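Local coordinates for protein succinate dehydrogenase subunit B (Mycolicibacterium smegmatis MC2 51, PDB 6LUM) that probably serves as the iron-sulfur subunit of succinate dehydrogenase, passing electrons through three clusters from the flavoprotein subunit towards quinone in the membrane, at residues I30-P35 with G42-R47; S183-W188 with R231-C236; D225-C230 with Q251-A256. All blocks are in the same frame, centred on the assembly; numbering follows the deposited sequence.

Interaction 1 (I30-P35 with G42-R47); sequences IARFNP and GWQSFR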
loop_
_atom_site.group_PDB
_atom_site.type_symbol
_atom_site.label_atom_id
_atom_site.label_comp_id
_atom_site.label_asym_id
_atom_site.label_seq_id
_atom_site.Cartn_x
_atom_site.Cartn_y
_atom_site.Cartn_z
ATOM N N ILE J 30 -9.763 -44.617 20.077
ATOM C CA ILE J 30 -10.073 -43.319 19.506
ATOM C C ILE J 30 -10.327 -42.365 20.657
ATOM O O ILE J 30 -10.718 -42.789 21.744
ATOM C CB ILE J 30 -11.288 -43.402 18.569
ATOM C CG1 ILE J 30 -11.144 -44.562 17.597
ATOM C CG2 ILE J 30 -11.394 -42.148 17.752
ATOM C CD1 ILE J 30 -10.019 -44.416 16.670
ATOM N N ALA J 31 -10.090 -41.080 20.433
ATOM C CA ALA J 31 -10.389 -40.059 21.430
ATOM C C ALA J 31 -11.635 -39.320 20.977
ATOM O O ALA J 31 -11.563 -38.287 20.313
ATOM C CB ALA J 31 -9.212 -39.117 21.609
ATOM N N ARG J 32 -12.797 -39.849 21.344
ATOM C CA ARG J 32 -14.054 -39.312 20.860
ATOM C C ARG J 32 -14.393 -38.007 21.560
ATOM O O ARG J 32 -14.064 -37.800 22.730
ATOM C CB ARG J 32 -15.180 -40.317 21.076
ATOM C CG ARG J 32 -14.818 -41.739 20.710
ATOM C CD ARG J 32 -14.796 -41.934 19.209
ATOM N NE ARG J 32 -16.012 -41.435 18.586
ATOM C CZ ARG J 32 -17.137 -42.127 18.492
ATOM N NH1 ARG J 32 -17.207 -43.355 18.974
ATOM N NH2 ARG J 32 -18.194 -41.592 17.910
ATOM N N PHE J 33 -15.065 -37.130 20.823
ATOM C CA PHE J 33 -15.532 -35.850 21.340
ATOM C C PHE J 33 -16.708 -35.417 20.488
ATOM O O PHE J 33 -16.533 -35.141 19.301
ATOM C CB PHE J 33 -14.428 -34.805 21.297
ATOM C CG PHE J 33 -14.924 -33.390 21.393
ATOM C CD1 PHE J 33 -15.205 -32.824 22.617
ATOM C CD2 PHE J 33 -15.092 -32.622 20.264
ATOM C CE1 PHE J 33 -15.656 -31.524 22.702
ATOM C CE2 PHE J 33 -15.543 -31.327 20.349
ATOM C CZ PHE J 33 -15.823 -30.778 21.566
ATOM N N ASN J 34 -17.881 -35.358 21.074
ATOM C CA ASN J 34 -19.089 -34.957 20.369
ATOM C C ASN J 34 -19.331 -33.479 20.600
ATOM O O ASN J 34 -19.339 -33.040 21.754
ATOM C CB ASN J 34 -20.280 -35.767 20.866
ATOM C CG ASN J 34 -21.297 -36.047 19.783
ATOM O OD1 ASN J 34 -21.225 -35.506 18.687
ATOM N ND2 ASN J 34 -22.247 -36.915 20.086
ATOM N N PRO J 35 -19.510 -32.676 19.566
ATOM C CA PRO J 35 -19.558 -31.225 19.770
ATOM C C PRO J 35 -20.880 -30.730 20.314
ATOM O O PRO J 35 -20.931 -29.651 20.911
ATOM C CB PRO J 35 -19.308 -30.675 18.365
ATOM C CG PRO J 35 -19.870 -31.701 17.486
ATOM C CD PRO J 35 -19.596 -33.020 18.140
ATOM N N GLY J 42 -13.949 -38.396 25.643
ATOM C CA GLY J 42 -13.274 -39.491 26.311
ATOM C C GLY J 42 -12.798 -40.523 25.317
ATOM O O GLY J 42 -13.138 -40.499 24.142
ATOM N N TRP J 43 -11.992 -41.446 25.819
ATOM C CA TRP J 43 -11.464 -42.504 24.982
ATOM C C TRP J 43 -12.504 -43.591 24.766
ATOM O O TRP J 43 -13.363 -43.838 25.616
ATOM C CB TRP J 43 -10.209 -43.094 25.609
ATOM C CG TRP J 43 -9.126 -42.100 25.680
ATOM C CD1 TRP J 43 -8.955 -41.149 26.630
ATOM C CD2 TRP J 43 -8.065 -41.929 24.745
ATOM N NE1 TRP J 43 -7.844 -40.398 26.353
ATOM C CE2 TRP J 43 -7.281 -40.860 25.195
ATOM C CE3 TRP J 43 -7.700 -42.581 23.570
ATOM C CZ2 TRP J 43 -6.157 -40.431 24.515
ATOM C CZ3 TRP J 43 -6.596 -42.151 22.898
ATOM C CH2 TRP J 43 -5.832 -41.091 23.369
ATOM N N GLN J 44 -12.428 -44.234 23.607
ATOM C CA GLN J 44 -13.300 -45.354 23.286
ATOM C C GLN J 44 -12.490 -46.396 22.542
ATOM O O GLN J 44 -11.770 -46.065 21.600
ATOM C CB GLN J 44 -14.500 -44.914 22.448
ATOM C CG GLN J 44 -15.485 -46.028 22.180
ATOM C CD GLN J 44 -16.909 -45.581 22.340
ATOM O OE1 GLN J 44 -17.170 -44.460 22.768
ATOM N NE2 GLN J 44 -17.845 -46.455 22.006
ATOM N N SER J 45 -12.610 -47.645 22.961
ATOM C CA SER J 45 -11.790 -48.721 22.428
ATOM C C SER J 45 -12.625 -49.624 21.540
ATOM O O SER J 45 -13.688 -50.094 21.954
ATOM C CB SER J 45 -11.155 -49.530 23.552
ATOM O OG SER J 45 -10.442 -50.637 23.040
ATOM N N PHE J 46 -12.124 -49.871 20.333
ATOM C CA PHE J 46 -12.751 -50.736 19.348
ATOM C C PHE J 46 -11.826 -51.896 19.022
ATOM O O PHE J 46 -10.608 -51.781 19.138
ATOM C CB PHE J 46 -13.058 -49.984 18.066
ATOM C CG PHE J 46 -13.942 -48.800 18.254
ATOM C CD1 PHE J 46 -13.409 -47.537 18.372
ATOM C CD2 PHE J 46 -15.309 -48.944 18.296
ATOM C CE1 PHE J 46 -14.221 -46.449 18.534
ATOM C CE2 PHE J 46 -16.119 -47.855 18.457
ATOM C CZ PHE J 46 -15.573 -46.608 18.575
ATOM N N ARG J 47 -12.402 -53.005 18.584
ATOM C CA ARG J 47 -11.628 -54.171 18.184
ATOM C C ARG J 47 -11.944 -54.508 16.738
ATOM O O ARG J 47 -13.076 -54.880 16.420
ATOM C CB ARG J 47 -11.921 -55.368 19.083
ATOM C CG ARG J 47 -11.308 -56.654 18.581
ATOM C CD ARG J 47 -11.445 -57.749 19.608
ATOM N NE ARG J 47 -10.998 -57.290 20.916
ATOM C CZ ARG J 47 -9.744 -57.370 21.341
ATOM N NH1 ARG J 47 -9.418 -56.925 22.546
ATOM N NH2 ARG J 47 -8.816 -57.901 20.560
#
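Ile30 and Gln44 face each other as an antiparallel hydrogen-bonded pair: Ile30 N donates to Gln44 O at 2.9 Å, and Gln44 N donates back to Ile30 O at 2.9 Å. The next such pair is Arg32 with Gly42, where Gly42 N reaches Arg32 O at 3.0 Å while the return bond, from Arg32 N to Gly42 O, is bent to 124° and weak. Between them, Ala31 and Trp43 form a non-hydrogen-bonded pair. The Ala31 methyl lies over one face of the indole, its CB 4.1 Å from the centroid of the Trp43 six-membered ring and nearly on the ring normal, a CH-pi contact for which a small side chain is well suited.

Away from the tryptophan, the Phe46 ring is met at its edge. Ile30 CG1 comes to 3.7 Å from Phe46 CE1, and Arg32 NH1 lies in the ring plane, 3.7 Å from Phe46 CZ. NH1 meets the ring at its edge, with the guanidinium and ring planes 35° apart, so the two groups are not stacked. Bends at chi2 (-75°) and chi3 fold the arginine back beside its partner strand, where Arg32 CG rests 3.6 Å from Gln44 CB.

A second shell surrounds these groups. Asp68 forms a salt bridge with Arg32 NH1, Lys29 makes a cation-pi contact with the Trp43 ring, and Ile117 of the neighbouring strand packs on Ile30. Glycine suits position 42 because, at its backbone angles, a beta carbon would run into the carbonyl oxygen of the preceding residue. Strands 27-32 and 42-47 thus make a beta hairpin, with 42-47 outermost in the mixed sheet of this chain, consistent with the beta-grasp fold of 2Fe-2S ferredoxin domains.

Interaction 2 (S183-W188 with R231-C236); sequences SCPVYW and RTTFNC. With F3S (Fe3-s4 cluster), chain B; HEM (protoporphyrin IX containing Fe), chain C.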
loop_
_atom_site.group_PDB
_atom_site.type_symbol
_atom_site.label_atom_id
_atom_site.label_comp_id
_atom_site.label_asym_id
_atom_site.label_seq_id
_atom_site.Cartn_x
_atom_site.Cartn_y
_atom_site.Cartn_z
ATOM N N SER J 183 3.128 -30.096 15.335
ATOM C CA SER J 183 4.110 -30.760 16.171
ATOM C C SER J 183 5.145 -29.785 16.697
ATOM O O SER J 183 6.117 -30.209 17.315
ATOM C CB SER J 183 4.795 -31.880 15.406
ATOM O OG SER J 183 5.522 -31.351 14.333
ATOM N N CYS J 184 4.948 -28.487 16.480
ATOM C CA CYS J 184 5.891 -27.467 16.903
ATOM C C CYS J 184 5.564 -27.041 18.324
ATOM O O CYS J 184 4.483 -26.477 18.554
ATOM C CB CYS J 184 5.825 -26.274 15.971
ATOM S SG CYS J 184 7.172 -25.116 16.114
ATOM N N PRO J 185 6.437 -27.285 19.300
ATOM C CA PRO J 185 6.176 -26.763 20.638
ATOM C C PRO J 185 6.027 -25.263 20.679
ATOM O O PRO J 185 5.240 -24.748 21.478
ATOM C CB PRO J 185 7.391 -27.247 21.427
ATOM C CG PRO J 185 8.313 -27.783 20.442
ATOM C CD PRO J 185 7.538 -28.245 19.322
ATOM N N VAL J 186 6.743 -24.537 19.828
ATOM C CA VAL J 186 6.573 -23.099 19.746
ATOM C C VAL J 186 5.184 -22.741 19.264
ATOM O O VAL J 186 4.702 -21.638 19.515
ATOM C CB VAL J 186 7.656 -22.519 18.834
ATOM C CG1 VAL J 186 7.645 -21.046 18.892
ATOM C CG2 VAL J 186 8.982 -23.038 19.258
ATOM N N TYR J 187 4.521 -23.658 18.576
ATOM C CA TYR J 187 3.167 -23.417 18.114
ATOM C C TYR J 187 2.165 -23.753 19.200
ATOM O O TYR J 187 1.140 -23.082 19.335
ATOM C CB TYR J 187 2.911 -24.237 16.859
ATOM C CG TYR J 187 1.623 -23.933 16.165
ATOM C CD1 TYR J 187 1.488 -22.802 15.393
ATOM C CD2 TYR J 187 0.543 -24.786 16.272
ATOM C CE1 TYR J 187 0.318 -22.526 14.761
ATOM C CE2 TYR J 187 -0.630 -24.515 15.642
ATOM C CZ TYR J 187 -0.736 -23.387 14.885
ATOM O OH TYR J 187 -1.911 -23.110 14.243
ATOM N N TRP J 188 2.452 -24.784 19.989
ATOM C CA TRP J 188 1.645 -25.044 21.173
ATOM C C TRP J 188 1.744 -23.923 22.200
ATOM O O TRP J 188 0.833 -23.762 23.014
ATOM C CB TRP J 188 2.070 -26.346 21.827
ATOM C CG TRP J 188 2.148 -27.496 20.910
ATOM C CD1 TRP J 188 1.488 -27.654 19.746
ATOM C CD2 TRP J 188 2.931 -28.672 21.092
ATOM N NE1 TRP J 188 1.803 -28.854 19.188
ATOM C CE2 TRP J 188 2.695 -29.498 19.999
ATOM C CE3 TRP J 188 3.810 -29.104 22.081
ATOM C CZ2 TRP J 188 3.303 -30.724 19.860
ATOM C CZ3 TRP J 188 4.409 -30.315 21.937
ATOM C CH2 TRP J 188 4.158 -31.112 20.838
ATOM N N ARG J 231 12.846 -22.733 17.900
ATOM C CA ARG J 231 13.818 -23.190 18.878
ATOM C C ARG J 231 14.636 -24.358 18.377
ATOM O O ARG J 231 15.158 -25.130 19.180
ATOM C CB ARG J 231 13.115 -23.541 20.182
ATOM C CG ARG J 231 12.429 -22.362 20.832
ATOM C CD ARG J 231 13.378 -21.542 21.680
ATOM N NE ARG J 231 14.233 -20.673 20.886
ATOM C CZ ARG J 231 13.926 -19.430 20.555
ATOM N NH1 ARG J 231 12.787 -18.903 20.954
ATOM N NH2 ARG J 231 14.758 -18.719 19.821
ATOM N N THR J 232 14.757 -24.498 17.063
ATOM C CA THR J 232 15.574 -25.519 16.413
ATOM C C THR J 232 15.249 -26.907 16.943
ATOM O O THR J 232 16.114 -27.764 17.098
ATOM C CB THR J 232 17.055 -25.203 16.550
ATOM O OG1 THR J 232 17.270 -23.852 16.150
ATOM C CG2 THR J 232 17.841 -26.027 15.598
ATOM N N THR J 233 13.990 -27.128 17.265
ATOM C CA THR J 233 13.472 -28.473 17.328
ATOM C C THR J 233 13.197 -28.937 15.905
ATOM O O THR J 233 12.787 -28.140 15.028
ATOM C CB THR J 233 12.190 -28.530 18.146
ATOM O OG1 THR J 233 12.315 -27.754 19.333
ATOM C CG2 THR J 233 11.922 -29.899 18.521
ATOM N N PHE J 234 13.436 -30.228 15.678
ATOM C CA PHE J 234 13.289 -30.855 14.374
ATOM C C PHE J 234 12.053 -31.738 14.330
ATOM O O PHE J 234 11.984 -32.698 13.567
ATOM C CB PHE J 234 14.542 -31.647 14.023
ATOM C CG PHE J 234 15.757 -30.794 13.825
ATOM C CD1 PHE J 234 16.299 -30.085 14.864
ATOM C CD2 PHE J 234 16.353 -30.702 12.605
ATOM C CE1 PHE J 234 17.388 -29.306 14.679
ATOM C CE2 PHE J 234 17.446 -29.913 12.427
ATOM C CZ PHE J 234 17.955 -29.216 13.462
ATOM N N ASN J 235 11.076 -31.415 15.168
ATOM C CA ASN J 235 9.798 -32.103 15.143
ATOM C C ASN J 235 9.145 -31.993 13.778
ATOM O O ASN J 235 8.569 -32.959 13.275
ATOM C CB ASN J 235 8.892 -31.507 16.207
ATOM C CG ASN J 235 8.891 -32.290 17.471
ATOM O OD1 ASN J 235 9.740 -33.131 17.690
ATOM N ND2 ASN J 235 7.925 -32.020 18.316
ATOM N N CYS J 236 9.224 -30.814 13.167
ATOM C CA CYS J 236 8.618 -30.601 11.861
ATOM C C CYS J 236 9.251 -31.493 10.813
ATOM O O CYS J 236 8.554 -32.144 10.025
ATOM C CB CYS J 236 8.765 -29.143 11.470
ATOM S SG CYS J 236 10.410 -28.527 11.639
HETATM FE FE1 F3S B . 9.051 -26.107 15.732
HETATM FE FE3 F3S B . 11.769 -25.048 14.876
HETATM FE FE4 F3S B . 10.577 -27.446 13.491
HETATM S S1 F3S B . 10.469 -24.693 16.627
HETATM S S2 F3S B . 8.977 -28.109 14.845
HETATM S S3 F3S B . 9.886 -25.412 13.841
HETATM S S4 F3S B . 12.621 -26.642 13.623
HETATM C CHA HEM C . 19.767 -20.000 25.637
HETATM C CHB HEM C . 20.818 -18.952 30.191
HETATM C CHC HEM C . 25.328 -20.303 29.235
HETATM C CHD HEM C . 24.365 -21.103 24.608
HETATM C C1A HEM C . 19.637 -19.710 26.968
HETATM C C2A HEM C . 18.405 -19.564 27.698
HETATM C C3A HEM C . 18.700 -19.275 28.949
HETATM C C4A HEM C . 20.122 -19.223 29.057
HETATM C CMA HEM C . 17.719 -19.029 30.099
HETATM C CAA HEM C . 16.990 -19.722 27.135
HETATM C CBA HEM C . 16.748 -21.164 26.744
HETATM C CGA HEM C . 15.579 -21.191 25.816
HETATM O O1A HEM C . 15.115 -22.296 25.479
HETATM O O2A HEM C . 15.117 -20.107 25.406
HETATM C C1B HEM C . 22.158 -19.143 30.277
HETATM C C2B HEM C . 22.984 -18.687 31.347
HETATM C C3B HEM C . 24.221 -19.086 31.057
HETATM C C4B HEM C . 24.210 -19.768 29.812
HETATM C CMB HEM C . 22.437 -17.914 32.561
HETATM C CAB HEM C . 25.539 -18.896 31.797
HETATM C CBB HEM C . 25.623 -17.981 32.741
HETATM C C1C HEM C . 25.460 -20.669 27.929
HETATM C C2C HEM C . 26.643 -21.208 27.343
HETATM C C3C HEM C . 26.404 -21.430 26.066
HETATM C C4C HEM C . 25.041 -21.049 25.794
HETATM C CMC HEM C . 27.960 -21.480 28.078
HETATM C CAC HEM C . 27.452 -22.015 25.115
HETATM C CBC HEM C . 27.287 -22.059 23.798
HETATM C C1D HEM C . 23.041 -20.785 24.470
HETATM C C2D HEM C . 22.318 -20.627 23.236
HETATM C C3D HEM C . 21.069 -20.325 23.540
HETATM C C4D HEM C . 20.931 -20.278 24.963
HETATM C CMD HEM C . 22.886 -20.775 21.816
HETATM C CAD HEM C . 19.933 -20.066 22.558
HETATM C CBD HEM C . 19.049 -21.292 22.589
HETATM C CGD HEM C . 17.937 -21.081 21.623
HETATM O O1D HEM C . 17.789 -19.925 21.165
HETATM O O2D HEM C . 17.219 -22.062 21.320
HETATM N NA HEM C . 20.679 -19.498 27.833
HETATM N NB HEM C . 22.926 -19.794 29.344
HETATM N NC HEM C . 24.493 -20.585 26.964
HETATM N ND HEM C . 22.162 -20.558 25.509
HETATM FE FE HEM C . 22.586 -20.030 27.400
#
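The flat amide of Asn235 meets the Ser183 carbonyl in a shared plane: ND2 donates to Ser183 O at 2.7 Å and 167°, lying in the carbonyl plane, while the oxygen is only 4° out of the amide plane. Asparagine suits the place because its other end is also used, OD1 accepting from the backbone N of Asp24 of subunit C, so both ends hold the amide against rotation. The Arg231 guanidinium is approached at its edge by a heme propionate, with a weak bond from NE to HEM O2D of 3.3 Å. The Trp188 indole has Cys184 O and Pro185 CA over one face.

Between the segments sits the 3Fe-4S cluster. Cys184 SG binds FE1 at 2.2 Å and Cys236 SG binds FE4 at 2.1 Å, while Cys230 supplies the third thiolate; the Cys236 sulfur stands between its backbone N and carbonyl carbon (chi1 50°), which turns it to the iron. Val186 CG2 packs beside the cluster, 3.4 Å from sulfur S1 and 3.8 Å from Arg231 CG, the two side chains crossing at about a right angle. With an alanine here in place of Arg231, the propionate would probably lose its weak partner and Val186 the methylene chain it rests against.

The chemistry is that of a soft-ligand metal site: thiolates and sulfides surround the irons, Val186 CG2 and Asn235 CB lie against sulfides, the backbone N of Arg231 also nears S1, and its guanidinium probably offsets negative charge on the heme-facing side.

Interaction 3 (D225-C230 with Q251-A256); sequences DGVWRC and QEVKRA. With F3S (Fe3-s4 cluster), chain B; PEV ((1S)-2-{[(2-aminoethoxy)(hydroxy)phosphoryl]oxy}-1-[(palmitoyloxy)methyl]ethyl stearate), chain D.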
loop_
_atom_site.group_PDB
_atom_site.type_symbol
_atom_site.label_atom_id
_atom_site.label_comp_id
_atom_site.label_asym_id
_atom_site.label_seq_id
_atom_site.Cartn_x
_atom_site.Cartn_y
_atom_site.Cartn_z
ATOM N N ASP J 225 7.085 -12.671 16.037
ATOM C CA ASP J 225 6.477 -13.988 15.908
ATOM C C ASP J 225 6.739 -14.594 14.539
ATOM O O ASP J 225 5.914 -15.337 14.013
ATOM C CB ASP J 225 4.979 -13.914 16.169
ATOM C CG ASP J 225 4.265 -13.065 15.156
ATOM O OD1 ASP J 225 4.315 -11.826 15.281
ATOM O OD2 ASP J 225 3.654 -13.631 14.230
ATOM N N GLY J 226 7.882 -14.274 13.956
ATOM C CA GLY J 226 8.230 -14.780 12.654
ATOM C C GLY J 226 9.174 -15.945 12.763
ATOM O O GLY J 226 8.869 -16.928 13.429
ATOM N N VAL J 227 10.338 -15.836 12.134
ATOM C CA VAL J 227 11.216 -16.986 12.003
ATOM C C VAL J 227 12.178 -17.110 13.171
ATOM O O VAL J 227 12.857 -18.134 13.296
ATOM C CB VAL J 227 11.959 -16.898 10.656
ATOM C CG1 VAL J 227 13.093 -15.924 10.729
ATOM C CG2 VAL J 227 12.400 -18.243 10.184
ATOM N N TRP J 228 12.241 -16.114 14.047
ATOM C CA TRP J 228 13.157 -16.118 15.177
ATOM C C TRP J 228 12.606 -16.844 16.387
ATOM O O TRP J 228 13.303 -16.938 17.395
ATOM C CB TRP J 228 13.516 -14.688 15.583
ATOM C CG TRP J 228 13.994 -13.840 14.472
ATOM C CD1 TRP J 228 13.401 -12.727 14.000
ATOM C CD2 TRP J 228 15.170 -14.030 13.692
ATOM N NE1 TRP J 228 14.123 -12.208 12.969
ATOM C CE2 TRP J 228 15.219 -12.997 12.761
ATOM C CE3 TRP J 228 16.182 -14.981 13.685
ATOM C CZ2 TRP J 228 16.238 -12.883 11.843
ATOM C CZ3 TRP J 228 17.184 -14.863 12.776
ATOM C CH2 TRP J 228 17.212 -13.829 11.870
ATOM N N ARG J 229 11.375 -17.337 16.321
ATOM C CA ARG J 229 10.784 -18.124 17.388
ATOM C C ARG J 229 11.019 -19.611 17.225
ATOM O O ARG J 229 10.570 -20.385 18.064
ATOM C CB ARG J 229 9.288 -17.866 17.467
ATOM C CG ARG J 229 8.940 -16.474 17.856
ATOM C CD ARG J 229 7.530 -16.381 18.367
ATOM N NE ARG J 229 7.285 -17.287 19.475
ATOM C CZ ARG J 229 6.138 -17.348 20.135
ATOM N NH1 ARG J 229 5.143 -16.553 19.796
ATOM N NH2 ARG J 229 5.983 -18.203 21.128
ATOM N N CYS J 230 11.684 -20.033 16.168
ATOM C CA CYS J 230 12.030 -21.432 16.025
ATOM C C CYS J 230 13.119 -21.774 17.022
ATOM O O CYS J 230 14.191 -21.168 17.008
ATOM C CB CYS J 230 12.489 -21.718 14.602
ATOM S SG CYS J 230 12.931 -23.412 14.277
ATOM N N GLN J 251 16.104 -22.590 8.336
ATOM C CA GLN J 251 17.470 -22.111 8.497
ATOM C C GLN J 251 17.886 -21.235 7.331
ATOM O O GLN J 251 18.564 -20.224 7.516
ATOM C CB GLN J 251 18.434 -23.278 8.633
ATOM C CG GLN J 251 19.832 -22.824 8.910
ATOM C CD GLN J 251 20.874 -23.567 8.127
ATOM O OE1 GLN J 251 20.697 -23.851 6.951
ATOM N NE2 GLN J 251 21.981 -23.876 8.773
ATOM N N GLU J 252 17.515 -21.619 6.112
ATOM C CA GLU J 252 17.865 -20.805 4.957
ATOM C C GLU J 252 17.176 -19.456 4.997
ATOM O O GLU J 252 17.761 -18.455 4.585
ATOM C CB GLU J 252 17.517 -21.533 3.674
ATOM C CG GLU J 252 18.291 -22.799 3.486
ATOM C CD GLU J 252 18.106 -23.380 2.111
ATOM O OE1 GLU J 252 17.720 -22.625 1.199
ATOM O OE2 GLU J 252 18.346 -24.590 1.932
ATOM N N VAL J 253 15.947 -19.396 5.500
ATOM C CA VAL J 253 15.312 -18.090 5.654
ATOM C C VAL J 253 16.020 -17.267 6.728
ATOM O O VAL J 253 16.216 -16.055 6.578
ATOM C CB VAL J 253 13.816 -18.248 5.955
ATOM C CG1 VAL J 253 13.203 -16.908 6.207
ATOM C CG2 VAL J 253 13.127 -18.921 4.805
ATOM N N LYS J 254 16.431 -17.909 7.821
ATOM C CA LYS J 254 17.181 -17.200 8.854
ATOM C C LYS J 254 18.480 -16.635 8.308
ATOM O O LYS J 254 18.853 -15.504 8.619
ATOM C CB LYS J 254 17.483 -18.131 10.019
ATOM C CG LYS J 254 16.461 -18.139 11.106
ATOM C CD LYS J 254 16.616 -19.389 11.904
ATOM C CE LYS J 254 15.767 -19.372 13.125
ATOM N NZ LYS J 254 16.005 -20.603 13.889
ATOM N N ARG J 255 19.197 -17.415 7.509
ATOM C CA ARG J 255 20.469 -16.949 6.979
ATOM C C ARG J 255 20.278 -15.891 5.909
ATOM O O ARG J 255 21.118 -15.005 5.767
ATOM C CB ARG J 255 21.269 -18.120 6.443
ATOM C CG ARG J 255 21.885 -18.933 7.534
ATOM C CD ARG J 255 22.301 -20.271 7.043
ATOM N NE ARG J 255 23.241 -20.166 5.946
ATOM C CZ ARG J 255 24.551 -20.084 6.104
ATOM N NH1 ARG J 255 25.069 -20.092 7.314
ATOM N NH2 ARG J 255 25.341 -19.991 5.051
ATOM N N ALA J 256 19.184 -15.952 5.154
ATOM C CA ALA J 256 18.858 -14.869 4.242
ATOM C C ALA J 256 18.504 -13.591 4.974
ATOM O O ALA J 256 18.628 -12.513 4.399
ATOM C CB ALA J 256 17.700 -15.270 3.341
HETATM FE FE1 F3S B . 9.051 -26.107 15.732
HETATM FE FE3 F3S B . 11.769 -25.048 14.876
HETATM FE FE4 F3S B . 10.577 -27.446 13.491
HETATM S S1 F3S B . 10.469 -24.693 16.627
HETATM S S2 F3S B . 8.977 -28.109 14.845
HETATM S S3 F3S B . 9.886 -25.412 13.841
HETATM S S4 F3S B . 12.621 -26.642 13.623
HETATM C C43 PEV D . 34.803 -27.242 23.300
HETATM C C42 PEV D . 34.943 -25.754 22.986
HETATM C C41 PEV D . 34.508 -25.408 21.564
HETATM C C40 PEV D . 34.188 -23.926 21.395
HETATM C C39 PEV D . 34.181 -23.513 19.930
HETATM C C38 PEV D . 32.871 -22.865 19.505
HETATM C C37 PEV D . 32.959 -22.278 18.098
HETATM C C36 PEV D . 32.163 -23.083 17.078
HETATM C C35 PEV D . 31.119 -22.236 16.358
HETATM C C34 PEV D . 31.710 -21.460 15.189
HETATM C C33 PEV D . 30.721 -21.318 14.039
HETATM C C32 PEV D . 31.394 -20.825 12.766
HETATM C C31 PEV D . 30.839 -21.530 11.539
HETATM O O31 PEV D . 30.365 -22.603 11.679
HETATM O O2 PEV D . 30.859 -20.888 10.297
HETATM C C2 PEV D . 31.511 -21.480 9.208
HETATM C C1 PEV D . 30.459 -21.926 8.206
HETATM O O3P PEV D . 30.634 -21.237 7.007
HETATM P P PEV D . 29.362 -21.252 5.975
HETATM O O1P PEV D . 28.151 -20.781 6.724
HETATM O O2P PEV D . 29.148 -22.658 5.490
HETATM O O4P PEV D . 29.614 -20.241 4.707
HETATM C C4 PEV D . 30.305 -20.719 3.591
HETATM C C5 PEV D . 30.013 -19.793 2.414
HETATM N N6 PEV D . 31.119 -19.808 1.478
HETATM C C3 PEV D . 32.364 -22.688 9.579
HETATM O O3 PEV D . 32.152 -23.661 8.601
HETATM C C11 PEV D . 32.637 -24.932 8.922
HETATM O O11 PEV D . 33.172 -25.589 8.094
HETATM C C12 PEV D . 32.479 -25.488 10.331
HETATM C C13 PEV D . 32.901 -26.952 10.398
HETATM C C14 PEV D . 32.497 -27.594 11.718
HETATM C C15 PEV D . 32.656 -26.625 12.882
HETATM C C16 PEV D . 33.721 -27.097 13.863
HETATM C C17 PEV D . 33.714 -26.295 15.156
HETATM C C18 PEV D . 33.347 -27.179 16.339
HETATM C C19 PEV D . 33.675 -26.522 17.673
HETATM C C20 PEV D . 34.320 -27.511 18.633
HETATM C C21 PEV D . 33.315 -28.525 19.167
HETATM C C22 PEV D . 33.852 -29.277 20.378
HETATM C C23 PEV D . 32.738 -29.685 21.333
#
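Lys254 lies along the loop 225-230 and contributes more to this contact than any other residue, chiefly through the aliphatic part of its side chain. Its CG rests against two neighbours, 3.7 Å from Trp228 CZ3 and 4.0 Å from Val227 CG1. The indole and the lysine chain run past one another in opposite senses, and the Val227 methyl CG1 in turn sits over the centre of one face of the Trp228 ring. Beyond CG the chain is extended (chi3 172°), which carries the ammonium group to the level of Cys230, where NZ is 3.7 Å from Cys230 O. That is too long to count as a hydrogen bond; a long, weak ion pair with Asp98 of subunit C gives the charge another partner. A long side chain suits the position, being greasy beside the valine and tryptophan and polar only at its end.

The packing is looser toward Val253, whose CG1 is 4.3 Å from Val227 CG2. On the far side of the helix Arg255 points away from the loop and binds the phospholipid phosphate, NH1 donating to PEV O1P at 3.2 Å with a weaker bond from NH2; a salt bridge from NH2 to Asp23 of one subunit D chain also holds it. Asp225, at the start of the loop, and Arg229, turned from the helix to a salt bridge with Asp118 of another subunit D chain, are partly exposed.

Cys230 joins the contact to the cluster, its SG binding iron FE3 at 2.1 Å. Trp228 NE1 bonds to Asn222, just after helix 214-221, and its ring meets Trp48 of that second subunit D chain. The loop therefore passes from helix 214-221 toward helix 235-239 across the side of helix 246-258, with Ile250 and Leu257 extending the apolar seam around Val227.

Overall arrangement
From the N terminus, interaction 1 comes first and closes a short hairpin loop within the 2Fe-2S domain, finished before the others open. The chain then reaches the dicluster domain, where 183-188 begins interaction 2; this closes only at 231-236, after some forty residues including helices 196-206 and 214-221. Just before that closure, 225-230 opens interaction 3, which closes at 251-256 on the last helix. Interactions 2 and 3 therefore cross, and they touch: Val186 packs on Arg229, and both supply cysteines to the 3Fe-4S cluster. Interaction 1 lies about 27 Å from interaction 2 and about 39 Å from interaction 3, centre to centre, on the opposite side of the chain's centre from interaction 3.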